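PDB 6HNI: ABC-type transport system, sugar-family extracellular solute-binding protein from Peptoclostridium difficile 630, which probably delivers tyrosine, which it binds in a closed cleft, to an ABC transporter, as a substrate-binding lipoprotein that also has adhesive properties. Local coordinates for residues A[112-117]-A[214-219]; A[160-165]-A[171-176]; A[32-37]-A[219-224]; A[97-102]-A[106-111]. The protein carries 1 engineered substitution. One frame throughout, in Å; residues are numbered along the deposited sequence. Where two conformers were deposited one is given.

Interaction 1 (A[112-117]-A[214-219]). With TYR (tyrosine), chain B.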
loop_
_atom_site.group_PDB
_atom_site.type_symbol
_atom_site.label_atom_id
_atom_site.label_comp_id
_atom_site.label_asym_id
_atom_site.label_seq_id
_atom_site.Cartn_x
_atom_site.Cartn_y
_atom_site.Cartn_z
ATOM N N ALA A 112 -0.593 -5.886 -2.094
ATOM C CA ALA A 112 -0.481 -4.370 -1.931
ATOM C C ALA A 112 -0.891 -3.707 -3.210
ATOM O O ALA A 112 -0.290 -2.658 -3.533
ATOM C CB ALA A 112 0.903 -4.005 -1.520
ATOM N N VAL A 113 -1.905 -4.207 -3.874
ATOM C CA VAL A 113 -2.508 -3.605 -5.061
ATOM C C VAL A 113 -3.890 -3.164 -4.680
ATOM O O VAL A 113 -4.752 -3.928 -4.316
ATOM C CB VAL A 113 -2.558 -4.580 -6.242
ATOM C CG1 VAL A 113 -3.384 -4.054 -7.410
ATOM C CG2 VAL A 113 -1.166 -4.933 -6.662
ATOM N N SER A 114 -4.154 -1.823 -4.785
ATOM C CA SER A 114 -5.395 -1.301 -4.286
ATOM C C SER A 114 -6.600 -1.736 -5.069
ATOM O O SER A 114 -7.650 -2.014 -4.491
ATOM C CB SER A 114 -5.373 0.262 -4.273
ATOM O OG SER A 114 -4.350 0.766 -3.481
ATOM N N ASP A 115 -6.469 -1.729 -6.387
ATOM C CA ASP A 115 -7.585 -1.938 -7.335
ATOM C C ASP A 115 -7.045 -2.701 -8.529
ATOM O O ASP A 115 -6.600 -2.172 -9.526
ATOM C CB ASP A 115 -8.234 -0.617 -7.752
ATOM C CG ASP A 115 -9.637 -0.809 -8.395
ATOM O OD1 ASP A 115 -9.842 -1.771 -9.199
ATOM O OD2 ASP A 115 -10.502 0.065 -8.136
ATOM N N PRO A 116 -7.049 -4.069 -8.409
ATOM C CA PRO A 116 -6.531 -4.862 -9.475
ATOM C C PRO A 116 -7.237 -4.752 -10.802
ATOM O O PRO A 116 -6.609 -4.839 -11.844
ATOM C CB PRO A 116 -6.669 -6.306 -8.912
ATOM C CG PRO A 116 -6.627 -6.130 -7.453
ATOM C CD PRO A 116 -7.292 -4.834 -7.177
ATOM N N VAL A 117 -8.538 -4.533 -10.774
ATOM C CA VAL A 117 -9.304 -4.337 -12.009
ATOM C C VAL A 117 -8.930 -3.008 -12.702
ATOM O O VAL A 117 -8.645 -2.950 -13.874
ATOM C CB VAL A 117 -10.817 -4.404 -11.734
ATOM C CG1 VAL A 117 -11.607 -4.020 -12.973
ATOM C CG2 VAL A 117 -11.209 -5.798 -11.261
ATOM N N VAL A 214 -3.494 10.642 3.666
ATOM C CA VAL A 214 -2.476 9.979 2.855
ATOM C C VAL A 214 -3.032 8.648 2.352
ATOM O O VAL A 214 -3.135 7.672 3.140
ATOM C CB VAL A 214 -1.172 9.837 3.619
ATOM C CG1 VAL A 214 -0.117 9.097 2.791
ATOM C CG2 VAL A 214 -0.645 11.209 4.070
ATOM N N PRO A 215 -3.375 8.572 1.084
ATOM C CA PRO A 215 -3.797 7.279 0.511
ATOM C C PRO A 215 -2.597 6.336 0.437
ATOM O O PRO A 215 -1.486 6.660 0.790
ATOM C CB PRO A 215 -4.288 7.644 -0.897
ATOM C CG PRO A 215 -3.895 9.033 -1.133
ATOM C CD PRO A 215 -3.172 9.596 0.026
ATOM N N THR A 216 -2.902 5.092 0.015
ATOM C CA THR A 216 -1.820 4.133 -0.261
ATOM C C THR A 216 -1.140 4.393 -1.611
ATOM O O THR A 216 -1.372 3.748 -2.610
ATOM C CB THR A 216 -2.294 2.652 -0.104
ATOM O OG1 THR A 216 -3.252 2.332 -1.061
ATOM C CG2 THR A 216 -2.780 2.436 1.319
ATOM N N ASP A 217 -0.414 5.540 -1.606
ATOM C CA ASP A 217 0.363 6.057 -2.676
ATOM C C ASP A 217 1.853 5.815 -2.382
ATOM O O ASP A 217 2.357 6.174 -1.331
ATOM C CB ASP A 217 0.123 7.601 -2.709
ATOM C CG ASP A 217 0.849 8.266 -3.853
ATOM O OD1 ASP A 217 2.055 8.596 -3.746
ATOM O OD2 ASP A 217 0.183 8.466 -4.883
ATOM N N ASN A 218 2.519 5.080 -3.305
ATOM C CA ASN A 218 3.877 4.691 -3.095
ATOM C C ASN A 218 4.867 5.840 -3.004
ATOM O O ASN A 218 5.768 5.810 -2.225
ATOM C CB ASN A 218 4.328 3.687 -4.169
ATOM C CG ASN A 218 3.595 2.349 -4.077
ATOM O OD1 ASN A 218 3.856 1.553 -3.143
ATOM N ND2 ASN A 218 2.693 2.116 -4.996
ATOM N N LEU A 219 4.614 6.866 -3.829
ATOM C CA LEU A 219 5.495 8.056 -3.834
ATOM C C LEU A 219 5.421 8.807 -2.498
ATOM O O LEU A 219 6.446 9.072 -1.871
ATOM C CB LEU A 219 5.139 8.915 -5.032
ATOM C CG LEU A 219 6.100 10.089 -5.224
ATOM C CD1 LEU A 219 7.488 9.616 -5.586
ATOM C CD2 LEU A 219 5.539 11.011 -6.298
HETATM N N TYR B . -1.675 0.325 -2.531
HETATM C CA TYR B . -0.380 0.584 -3.185
HETATM C C TYR B . -0.412 0.047 -4.607
HETATM O O TYR B . 0.633 0.036 -5.246
HETATM C CB TYR B . 0.822 0.134 -2.331
HETATM C CG TYR B . 0.954 0.911 -1.063
HETATM C CD1 TYR B . 1.293 2.295 -1.119
HETATM C CD2 TYR B . 0.701 0.395 0.172
HETATM C CE1 TYR B . 1.336 3.040 0.031
HETATM C CE2 TYR B . 0.744 1.130 1.337
HETATM C CZ TYR B . 1.067 2.506 1.262
HETATM O OH TYR B . 1.106 3.263 2.416
HETATM O OXT TYR B . -1.468 -0.266 -5.117
HETATM O O HOH W 1 -5.430 0.739 -0.848
#
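The tyrosine pocket lies in the cleft between the two lobes, and here a serine from one lobe and a threonine from the other close on the ligand's amino group. Ser114 OG and Thr216 OG1 stand 3.1 Å apart, and the ligand nitrogen sits against both. It donates to Ser114 OG at 2.9 Å and to Thr216 OG1 at the same length, so one ammonium group joins the two segments. A water also bonds to the two hydroxyl oxygens, 2.8 Å from Ser114 OG and 2.7 Å from Thr216 OG1.

Ser114 works twice: its backbone N donates to ligand OXT at 3.1 Å. On the other lobe, Asn218 ND2 reaches the second carboxylate oxygen, ligand O, at 2.9 Å with an N-H...O angle of 158°. With chi1 at 65°, Thr216 presents OG1 to the amino group while its CG2 methyl packs against the phenol ring, 3.8 Å from ligand CE2. Thr216 is also the centre of an inverse gamma turn, and its OG1 is hydrogen-bonded to Gln172 NE2.

Asp137, Glu242 and Thr93 add further bonds to the ligand. Segment 112-117 leaves the end of strand 108-113, and segment 214-219 follows strand 211-214 into helix 218-221, while helix 167-183 packs beside Ser114 and Pro215.

Interaction 2 (A[160-165]-A[171-176])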
loop_
_atom_site.group_PDB
_atom_site.type_symbol
_atom_site.label_atom_id
_atom_site.label_comp_id
_atom_site.label_asym_id
_atom_site.label_seq_id
_atom_site.Cartn_x
_atom_site.Cartn_y
_atom_site.Cartn_z
ATOM N N VAL A 160 -5.150 16.291 0.065
ATOM C CA VAL A 160 -4.577 14.993 -0.403
ATOM C C VAL A 160 -3.495 15.292 -1.432
ATOM O O VAL A 160 -3.750 15.918 -2.471
ATOM C CB VAL A 160 -5.681 14.075 -0.942
ATOM C CG1 VAL A 160 -6.412 14.584 -2.146
ATOM C CG2 VAL A 160 -5.062 12.725 -1.271
ATOM N N MET A 161 -2.280 14.840 -1.144
ATOM C CA MET A 161 -1.177 14.832 -2.098
ATOM C C MET A 161 -0.974 13.396 -2.582
ATOM O O MET A 161 -0.980 12.457 -1.764
ATOM C CB MET A 161 0.101 15.424 -1.463
ATOM C CG MET A 161 1.258 15.514 -2.410
ATOM S SD MET A 161 2.601 16.571 -1.830
ATOM C CE MET A 161 3.151 15.613 -0.441
ATOM N N TYR A 162 -0.782 13.248 -3.883
ATOM C CA TYR A 162 -0.667 11.883 -4.459
ATOM C C TYR A 162 0.048 11.963 -5.788
ATOM O O TYR A 162 0.150 13.041 -6.421
ATOM C CB TYR A 162 -2.039 11.323 -4.629
ATOM C CG TYR A 162 -2.902 11.984 -5.643
ATOM C CD1 TYR A 162 -3.502 13.230 -5.377
ATOM C CD2 TYR A 162 -3.078 11.435 -6.896
ATOM C CE1 TYR A 162 -4.290 13.845 -6.323
ATOM C CE2 TYR A 162 -3.870 12.052 -7.846
ATOM C CZ TYR A 162 -4.487 13.261 -7.548
ATOM O OH TYR A 162 -5.281 13.837 -8.501
ATOM N N ASN A 163 0.508 10.831 -6.270
ATOM C CA ASN A 163 1.170 10.639 -7.560
ATOM C C ASN A 163 0.124 10.466 -8.643
ATOM O O ASN A 163 -0.569 9.450 -8.669
ATOM C CB ASN A 163 2.069 9.381 -7.472
ATOM C CG ASN A 163 2.953 9.178 -8.686
ATOM O OD1 ASN A 163 2.821 9.884 -9.700
ATOM N ND2 ASN A 163 3.829 8.166 -8.607
ATOM N N THR A 164 0.045 11.398 -9.593
ATOM C CA THR A 164 -0.945 11.311 -10.646
ATOM C C THR A 164 -0.696 10.145 -11.601
ATOM O O THR A 164 -1.576 9.789 -12.361
ATOM C CB THR A 164 -1.041 12.628 -11.431
ATOM O OG1 THR A 164 0.231 12.931 -11.991
ATOM C CG2 THR A 164 -1.462 13.757 -10.514
ATOM N N SER A 165 0.502 9.564 -11.552
ATOM C CA SER A 165 0.839 8.357 -12.325
ATOM C C SER A 165 0.419 7.031 -11.729
ATOM O O SER A 165 0.583 6.039 -12.409
ATOM C CB SER A 165 2.352 8.272 -12.550
ATOM O OG SER A 165 2.792 9.388 -13.268
ATOM N N VAL A 171 -7.866 6.125 -7.916
ATOM C CA VAL A 171 -9.082 5.524 -7.439
ATOM C C VAL A 171 -9.396 5.982 -6.008
ATOM O O VAL A 171 -10.553 6.286 -5.693
ATOM C CB VAL A 171 -8.984 3.958 -7.518
ATOM C CG1 VAL A 171 -10.150 3.321 -6.818
ATOM C CG2 VAL A 171 -8.907 3.505 -8.963
ATOM N N GLN A 172 -8.384 6.065 -5.145
ATOM C CA GLN A 172 -8.596 6.471 -3.781
ATOM C C GLN A 172 -8.980 7.981 -3.675
ATOM O O GLN A 172 -9.832 8.317 -2.850
ATOM C CB GLN A 172 -7.341 6.204 -2.968
ATOM C CG GLN A 172 -7.105 4.673 -2.767
ATOM C CD GLN A 172 -5.796 4.375 -2.067
ATOM O OE1 GLN A 172 -5.640 4.594 -0.872
ATOM N NE2 GLN A 172 -4.828 3.879 -2.845
ATOM N N VAL A 173 -8.346 8.824 -4.489
ATOM C CA VAL A 173 -8.729 10.260 -4.523
ATOM C C VAL A 173 -10.185 10.371 -4.956
ATOM O O VAL A 173 -10.935 11.191 -4.382
ATOM C CB VAL A 173 -7.727 11.025 -5.381
ATOM C CG1 VAL A 173 -8.224 12.483 -5.601
ATOM C CG2 VAL A 173 -6.353 11.055 -4.742
ATOM N N ASP A 174 -10.618 9.617 -5.956
ATOM C CA ASP A 174 -12.041 9.674 -6.380
ATOM C C ASP A 174 -12.965 9.287 -5.220
ATOM O O ASP A 174 -14.025 9.903 -5.031
ATOM C CB ASP A 174 -12.325 8.741 -7.538
ATOM C CG ASP A 174 -11.782 9.224 -8.819
ATOM O OD1 ASP A 174 -11.405 10.399 -8.919
ATOM O OD2 ASP A 174 -11.727 8.412 -9.764
ATOM N N ALA A 175 -12.583 8.218 -4.498
ATOM C CA ALA A 175 -13.336 7.775 -3.306
ATOM C C ALA A 175 -13.392 8.849 -2.226
ATOM O O ALA A 175 -14.451 9.049 -1.609
ATOM C CB ALA A 175 -12.798 6.478 -2.756
ATOM N N LEU A 176 -12.264 9.527 -2.010
ATOM C CA LEU A 176 -12.227 10.617 -1.058
ATOM C C LEU A 176 -13.185 11.746 -1.436
ATOM O O LEU A 176 -13.927 12.285 -0.587
ATOM C CB LEU A 176 -10.812 11.155 -0.950
ATOM C CG LEU A 176 -10.611 12.314 -0.022
ATOM C CD1 LEU A 176 -10.978 11.993 1.389
ATOM C CD2 LEU A 176 -9.163 12.745 -0.059
#
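Val160 meets helix 167-183 with its whole branched end. Its CB lies 3.8 Å from Leu176 CD2, and CG1 is almost as near the same methyl, so these two side chains reach for each other tip to tip. The remaining branch, CG2, anti to the backbone N, comes within 4.1 Å of Val173 CG2. Val173 is thus shared between two strand residues.

Met161 turns its side chain to the other side of the sheet, and Tyr162 brings the chain back to the helix. Its ring is folded in between its own backbone N and carbonyl carbon (chi1 67°), and Val173 CG2 sits over one face. That methyl is 3.6 Å from the ring centroid and 11° off the normal, a well-centred CH-pi contact, and the two side chains meet at about a right angle. At the ring's edge, in its plane, lies Val160 O, and the hydroxyl goes on to Glu189 on strand 186-192.

Asn163 then ends the strand: its OD1 accepts from Ser165 N at 3.0 Å, an Asx turn that carries the chain toward the helix. Its own backbone N is bonded to Asp217.

The axes of strand 160-163 and helix 171-176 run nearly antiparallel, at 157°, and approach to 10.1 Å. This is the first half of a beta-alpha-beta crossover, strand 157-163, helix 167-183, strand 186-192, a building unit of the layered lobes in type I periplasmic binding proteins.

Interaction 3 (A[32-37]-A[219-224]). With TYR (tyrosine), chain B; EDO (1,2-ethanediol), chain E.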
loop_
_atom_site.group_PDB
_atom_site.type_symbol
_atom_site.label_atom_id
_atom_site.label_comp_id
_atom_site.label_asym_id
_atom_site.label_seq_id
_atom_site.Cartn_x
_atom_site.Cartn_y
_atom_site.Cartn_z
ATOM N N VAL A 32 9.883 -0.707 -3.914
ATOM C CA VAL A 32 10.735 0.085 -3.038
ATOM C C VAL A 32 10.605 -0.469 -1.613
ATOM O O VAL A 32 9.606 -1.074 -1.303
ATOM C CB VAL A 32 10.344 1.601 -3.117
ATOM C CG1 VAL A 32 8.972 1.833 -2.530
ATOM C CG2 VAL A 32 11.418 2.497 -2.470
ATOM N N GLU A 33 11.564 -0.200 -0.744
ATOM C CA GLU A 33 11.378 -0.365 0.706
ATOM C C GLU A 33 10.528 0.777 1.290
ATOM O O GLU A 33 10.976 1.959 1.428
ATOM C CB GLU A 33 12.718 -0.403 1.417
ATOM C CG GLU A 33 13.621 -1.555 1.037
ATOM C CD GLU A 33 15.022 -1.409 1.605
ATOM O OE1 GLU A 33 15.238 -0.505 2.424
ATOM O OE2 GLU A 33 15.908 -2.209 1.242
ATOM N N HIS A 34 9.285 0.478 1.594
ATOM C CA HIS A 34 8.479 1.258 2.551
ATOM C C HIS A 34 7.752 0.215 3.436
ATOM O O HIS A 34 7.651 -0.949 3.019
ATOM C CB HIS A 34 7.593 2.373 1.958
ATOM C CG HIS A 34 6.420 1.966 1.101
ATOM N ND1 HIS A 34 5.218 1.534 1.624
ATOM C CD2 HIS A 34 6.207 2.119 -0.235
ATOM C CE1 HIS A 34 4.351 1.378 0.633
ATOM N NE2 HIS A 34 4.914 1.757 -0.505
ATOM N N PRO A 35 7.315 0.584 4.647
ATOM C CA PRO A 35 6.973 -0.476 5.605
ATOM C C PRO A 35 5.956 -1.483 5.153
ATOM O O PRO A 35 6.122 -2.710 5.392
ATOM C CB PRO A 35 6.522 0.285 6.851
ATOM C CG PRO A 35 7.355 1.552 6.795
ATOM C CD PRO A 35 7.429 1.886 5.330
ATOM N N ALA A 36 4.930 -1.063 4.494
ATOM C CA ALA A 36 3.874 -1.959 4.074
ATOM C C ALA A 36 4.418 -2.945 3.080
ATOM O O ALA A 36 4.075 -4.154 3.118
ATOM C CB ALA A 36 2.713 -1.161 3.436
ATOM N N LEU A 37 5.211 -2.489 2.122
ATOM C CA LEU A 37 5.705 -3.422 1.098
ATOM C C LEU A 37 6.646 -4.433 1.713
ATOM O O LEU A 37 6.557 -5.640 1.372
ATOM C CB LEU A 37 6.369 -2.696 -0.064
ATOM C CG LEU A 37 5.540 -1.569 -0.728
ATOM C CD1 LEU A 37 6.174 -1.159 -2.016
ATOM C CD2 LEU A 37 4.077 -1.928 -0.954
ATOM N N LEU A 219 4.614 6.866 -3.829
ATOM C CA LEU A 219 5.495 8.056 -3.834
ATOM C C LEU A 219 5.421 8.807 -2.498
ATOM O O LEU A 219 6.446 9.072 -1.871
ATOM C CB LEU A 219 5.139 8.915 -5.032
ATOM C CG LEU A 219 6.100 10.089 -5.224
ATOM C CD1 LEU A 219 7.488 9.616 -5.586
ATOM C CD2 LEU A 219 5.539 11.011 -6.298
ATOM N N VAL A 220 4.204 9.075 -2.036
ATOM C CA VAL A 220 4.038 9.810 -0.767
ATOM C C VAL A 220 4.459 8.968 0.445
ATOM O O VAL A 220 5.134 9.451 1.349
ATOM C CB VAL A 220 2.628 10.380 -0.643
ATOM C CG1 VAL A 220 2.470 11.124 0.669
ATOM C CG2 VAL A 220 2.369 11.374 -1.783
ATOM N N ALA A 221 4.115 7.670 0.429
ATOM C CA ALA A 221 4.545 6.787 1.519
ATOM C C ALA A 221 6.061 6.731 1.643
ATOM O O ALA A 221 6.564 6.557 2.741
ATOM C CB ALA A 221 3.953 5.383 1.306
ATOM N N SER A 222 6.783 6.849 0.535
ATOM C CA SER A 222 8.252 6.854 0.529
ATOM C C SER A 222 8.912 8.144 0.981
ATOM O O SER A 222 10.139 8.175 1.232
ATOM C CB SER A 222 8.728 6.604 -0.873
ATOM O OG SER A 222 8.360 5.295 -1.245
ATOM N N SER A 223 8.103 9.212 1.048
ATOM C CA SER A 223 8.541 10.537 1.502
ATOM C C SER A 223 7.853 10.988 2.750
ATOM O O SER A 223 7.863 12.217 3.078
ATOM C CB SER A 223 8.322 11.534 0.378
ATOM O OG SER A 223 9.361 11.420 -0.564
ATOM N N MET A 224 7.327 10.077 3.534
ATOM C CA MET A 224 6.543 10.438 4.721
ATOM C C MET A 224 7.293 11.247 5.769
ATOM O O MET A 224 6.737 12.161 6.344
ATOM C CB MET A 224 5.886 9.210 5.376
ATOM C CG MET A 224 4.481 8.989 4.859
ATOM S SD MET A 224 3.305 10.382 5.048
ATOM C CE MET A 224 3.716 11.007 6.683
HETATM N N TYR B . -1.675 0.325 -2.531
HETATM C CA TYR B . -0.380 0.584 -3.185
HETATM C C TYR B . -0.412 0.047 -4.607
HETATM O O TYR B . 0.633 0.036 -5.246
HETATM C CB TYR B . 0.822 0.134 -2.331
HETATM C CG TYR B . 0.954 0.911 -1.063
HETATM C CD1 TYR B . 1.293 2.295 -1.119
HETATM C CD2 TYR B . 0.701 0.395 0.172
HETATM C CE1 TYR B . 1.336 3.040 0.031
HETATM C CE2 TYR B . 0.744 1.130 1.337
HETATM C CZ TYR B . 1.067 2.506 1.262
HETATM O OH TYR B . 1.106 3.263 2.416
HETATM O OXT TYR B . -1.468 -0.266 -5.117
HETATM C C1 EDO E . 15.046 1.914 -1.075
HETATM O O1 EDO E . 14.282 0.716 -1.419
HETATM C C2 EDO E . 14.927 3.045 -2.106
HETATM O O2 EDO E . 16.169 3.425 -2.702
#
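His34 and Ala221 face each other beside the bound tyrosine, one from each lobe. The imidazole is folded between its own backbone N and carbonyl carbon (chi1 68°) and turned about CB-CG (chi2 80°), which lays one face under the Ala221 methyl. Ala221 CB stands 4.0 Å from the ring centroid and only 5° off the normal, a CH-pi contact over the middle of the ring. Leu37 CG packs against the opposite face nearer the rim, so the ring is sandwiched.

The phenol of the ligand comes up to the same pair: His34 CE1 is 3.5 Å from ligand CE1, and Ala221 CB lies 3.7 Å from ligand OH. Ala36 CB adds a methyl at ligand CE2.

Farther out, Val32 CG1 approaches Ser222 OG at 3.7 Å; Ser222 has two conformers, so this touch is doubtful. The serine oxygen itself is hydrogen-bonded to Asn218 O.

Between the segments the contact is mainly van der Waals and CH-pi, and the polar hold lies next door. His34 NE2 is bonded to Asn218 OD1, an oxygen that can only accept, so NE2 probably carries a proton; with both faces packed, this bond probably helps fix the ring's rotation.

Interaction 4 (A[97-102]-A[106-111])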
loop_
_atom_site.group_PDB
_atom_site.type_symbol
_atom_site.label_atom_id
_atom_site.label_comp_id
_atom_site.label_asym_id
_atom_site.label_seq_id
_atom_site.Cartn_x
_atom_site.Cartn_y
_atom_site.Cartn_z
ATOM N N GLN A 97 1.966 -4.333 -12.502
ATOM C CA GLN A 97 1.701 -3.955 -13.882
ATOM C C GLN A 97 2.873 -4.293 -14.803
ATOM O O GLN A 97 2.660 -4.789 -15.926
ATOM C CB GLN A 97 1.334 -2.454 -14.009
ATOM C CG GLN A 97 -0.017 -2.177 -13.445
ATOM C CD GLN A 97 -0.380 -0.694 -13.599
ATOM O OE1 GLN A 97 0.400 0.177 -13.175
ATOM N NE2 GLN A 97 -1.579 -0.437 -14.106
ATOM N N ALA A 98 4.080 -4.062 -14.307
ATOM C CA ALA A 98 5.266 -4.421 -15.066
ATOM C C ALA A 98 5.370 -5.953 -15.318
ATOM O O ALA A 98 5.698 -6.363 -16.391
ATOM C CB ALA A 98 6.508 -3.922 -14.396
ATOM N N ALA A 99 5.126 -6.731 -14.256
ATOM C CA ALA A 99 5.173 -8.208 -14.353
ATOM C C ALA A 99 4.154 -8.669 -15.404
ATOM O O ALA A 99 4.474 -9.466 -16.282
ATOM C CB ALA A 99 4.875 -8.792 -12.999
ATOM N N PHE A 100 2.935 -8.114 -15.357
ATOM C CA PHE A 100 1.900 -8.469 -16.304
ATOM C C PHE A 100 2.244 -8.078 -17.750
ATOM O O PHE A 100 1.965 -8.829 -18.700
ATOM C CB PHE A 100 0.545 -7.950 -15.820
ATOM C CG PHE A 100 -0.650 -8.360 -16.660
ATOM C CD1 PHE A 100 -0.985 -9.719 -16.830
ATOM C CD2 PHE A 100 -1.465 -7.411 -17.257
ATOM C CE1 PHE A 100 -2.104 -10.075 -17.568
ATOM C CE2 PHE A 100 -2.584 -7.768 -17.968
ATOM C CZ PHE A 100 -2.918 -9.099 -18.120
ATOM N N ASN A 101 2.872 -6.914 -17.927
ATOM C CA ASN A 101 3.343 -6.555 -19.218
ATOM C C ASN A 101 4.414 -7.502 -19.733
ATOM O O ASN A 101 4.471 -7.766 -20.919
ATOM C CB ASN A 101 3.900 -5.105 -19.198
ATOM C CG ASN A 101 2.823 -4.046 -19.017
ATOM O OD1 ASN A 101 1.630 -4.286 -19.180
ATOM N ND2 ASN A 101 3.279 -2.843 -18.715
ATOM N N ALA A 102 5.285 -7.947 -18.844
ATOM C CA ALA A 102 6.418 -8.803 -19.215
ATOM C C ALA A 102 6.018 -10.225 -19.624
ATOM O O ALA A 102 6.677 -10.797 -20.467
ATOM C CB ALA A 102 7.429 -8.878 -18.105
ATOM N N ILE A 106 3.592 -16.953 -17.170
ATOM C CA ILE A 106 4.053 -17.293 -15.836
ATOM C C ILE A 106 3.010 -16.791 -14.840
ATOM O O ILE A 106 2.587 -15.615 -14.900
ATOM C CB ILE A 106 5.424 -16.660 -15.548
ATOM C CG1 ILE A 106 6.488 -17.122 -16.549
ATOM C CG2 ILE A 106 5.881 -16.829 -14.085
ATOM C CD1 ILE A 106 7.816 -16.424 -16.405
ATOM N N PRO A 107 2.597 -17.558 -13.836
ATOM C CA PRO A 107 1.657 -17.064 -12.857
ATOM C C PRO A 107 2.267 -15.932 -12.045
ATOM O O PRO A 107 3.416 -16.013 -11.609
ATOM C CB PRO A 107 1.335 -18.283 -11.970
ATOM C CG PRO A 107 2.432 -19.188 -12.244
ATOM C CD PRO A 107 2.907 -19.023 -13.604
ATOM N N ILE A 108 1.439 -14.892 -11.844
ATOM C CA ILE A 108 1.818 -13.740 -11.061
ATOM C C ILE A 108 0.890 -13.653 -9.868
ATOM O O ILE A 108 -0.330 -13.623 -10.048
ATOM C CB ILE A 108 1.728 -12.467 -11.903
ATOM C CG1 ILE A 108 2.671 -12.516 -13.117
ATOM C CG2 ILE A 108 1.988 -11.265 -10.998
ATOM C CD1 ILE A 108 2.289 -11.448 -14.172
ATOM N N LEU A 109 1.456 -13.621 -8.676
ATOM C CA LEU A 109 0.684 -13.368 -7.468
ATOM C C LEU A 109 1.049 -11.954 -7.036
ATOM O O LEU A 109 2.196 -11.643 -6.856
ATOM C CB LEU A 109 1.001 -14.366 -6.353
ATOM C CG LEU A 109 0.321 -15.746 -6.572
ATOM C CD1 LEU A 109 0.805 -16.583 -5.456
ATOM C CD2 LEU A 109 -1.184 -15.669 -6.520
ATOM N N ILE A 110 0.003 -11.177 -6.808
ATOM C CA ILE A 110 0.172 -9.757 -6.394
ATOM C C ILE A 110 -0.160 -9.620 -4.937
ATOM O O ILE A 110 -0.924 -10.388 -4.334
ATOM C CB ILE A 110 -0.750 -8.841 -7.259
ATOM C CG1 ILE A 110 -2.198 -9.011 -6.946
ATOM C CG2 ILE A 110 -0.421 -9.038 -8.711
ATOM C CD1 ILE A 110 -3.209 -8.210 -7.763
ATOM N N THR A 111 0.334 -8.525 -4.342
ATOM C CA THR A 111 -0.126 -8.062 -3.062
ATOM C C THR A 111 0.067 -6.509 -3.061
ATOM O O THR A 111 0.789 -5.968 -3.942
ATOM C CB THR A 111 0.621 -8.620 -1.868
ATOM O OG1 THR A 111 -0.087 -8.314 -0.635
ATOM C CG2 THR A 111 2.063 -8.207 -1.783
#
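Ile108 on strand 108-113 points at Ala99 on the helix just before it, within the beta-alpha-beta unit strand 87-91, helix 93-102, strand 108-113. The unit belongs to the five-stranded parallel sheet of one lobe, built as in type I periplasmic binding proteins, and the helix packs on one face of this sheet, running back roughly antiparallel to the strand.

Starting at CB, the isoleucine is still 5.0 Å from Ala99 CB, too far for direct packing. At CB the chain forks. CG2, the short branch, comes only to 4.3 Å from Ala99 CB, a loose approach. The longer branch does the work. CG1 leaves opposite the carbonyl carbon (chi1 -61°) and is likewise 4.3 Å from Ala99 CB. From there the chain runs out extended (chi2 163°), which drives the terminal methyl CD1 up against the helix backbone.

CD1 lies 3.9 Å from Ala99 CB and 4.2 Å from Phe100 CB, fitting between the two. Phe100 contributes its CB here; its ring turns elsewhere, to Leu121 and Asn131 and to a cation-pi contact with Lys104. Ala99 also touches Ile88 of the neighbouring strand 87-91, and so meets residues of both strands.

The tightest touch is with the main chain: Ile108 CD1 stands 3.6 Å from Ala99 C and again 3.6 Å from Phe100 N, resting on the peptide bond between them.

How the interactions relate
From the N terminus, segment 32-37 enters helix 35-50 and meets residues 219-224 much later in the chain, so interaction 3 closes the longest loop, and the other three nest inside it. Interaction 4 closes first, a short turn from helix 93-102 into strand 108-113. The same strand then runs on to 112-117, where interaction 1 opens; its loop to 214-219 encloses interaction 2. Interactions 2 and 4 each pack a helix on a strand, one in each lobe, their centres about 23 Å apart. Interactions 1 and 3 join the two lobes around tyrosine and share Leu219. Gln172 and Asn163 link interaction 2 to interaction 1, while Pro116 packs on Ile110 of interaction 4.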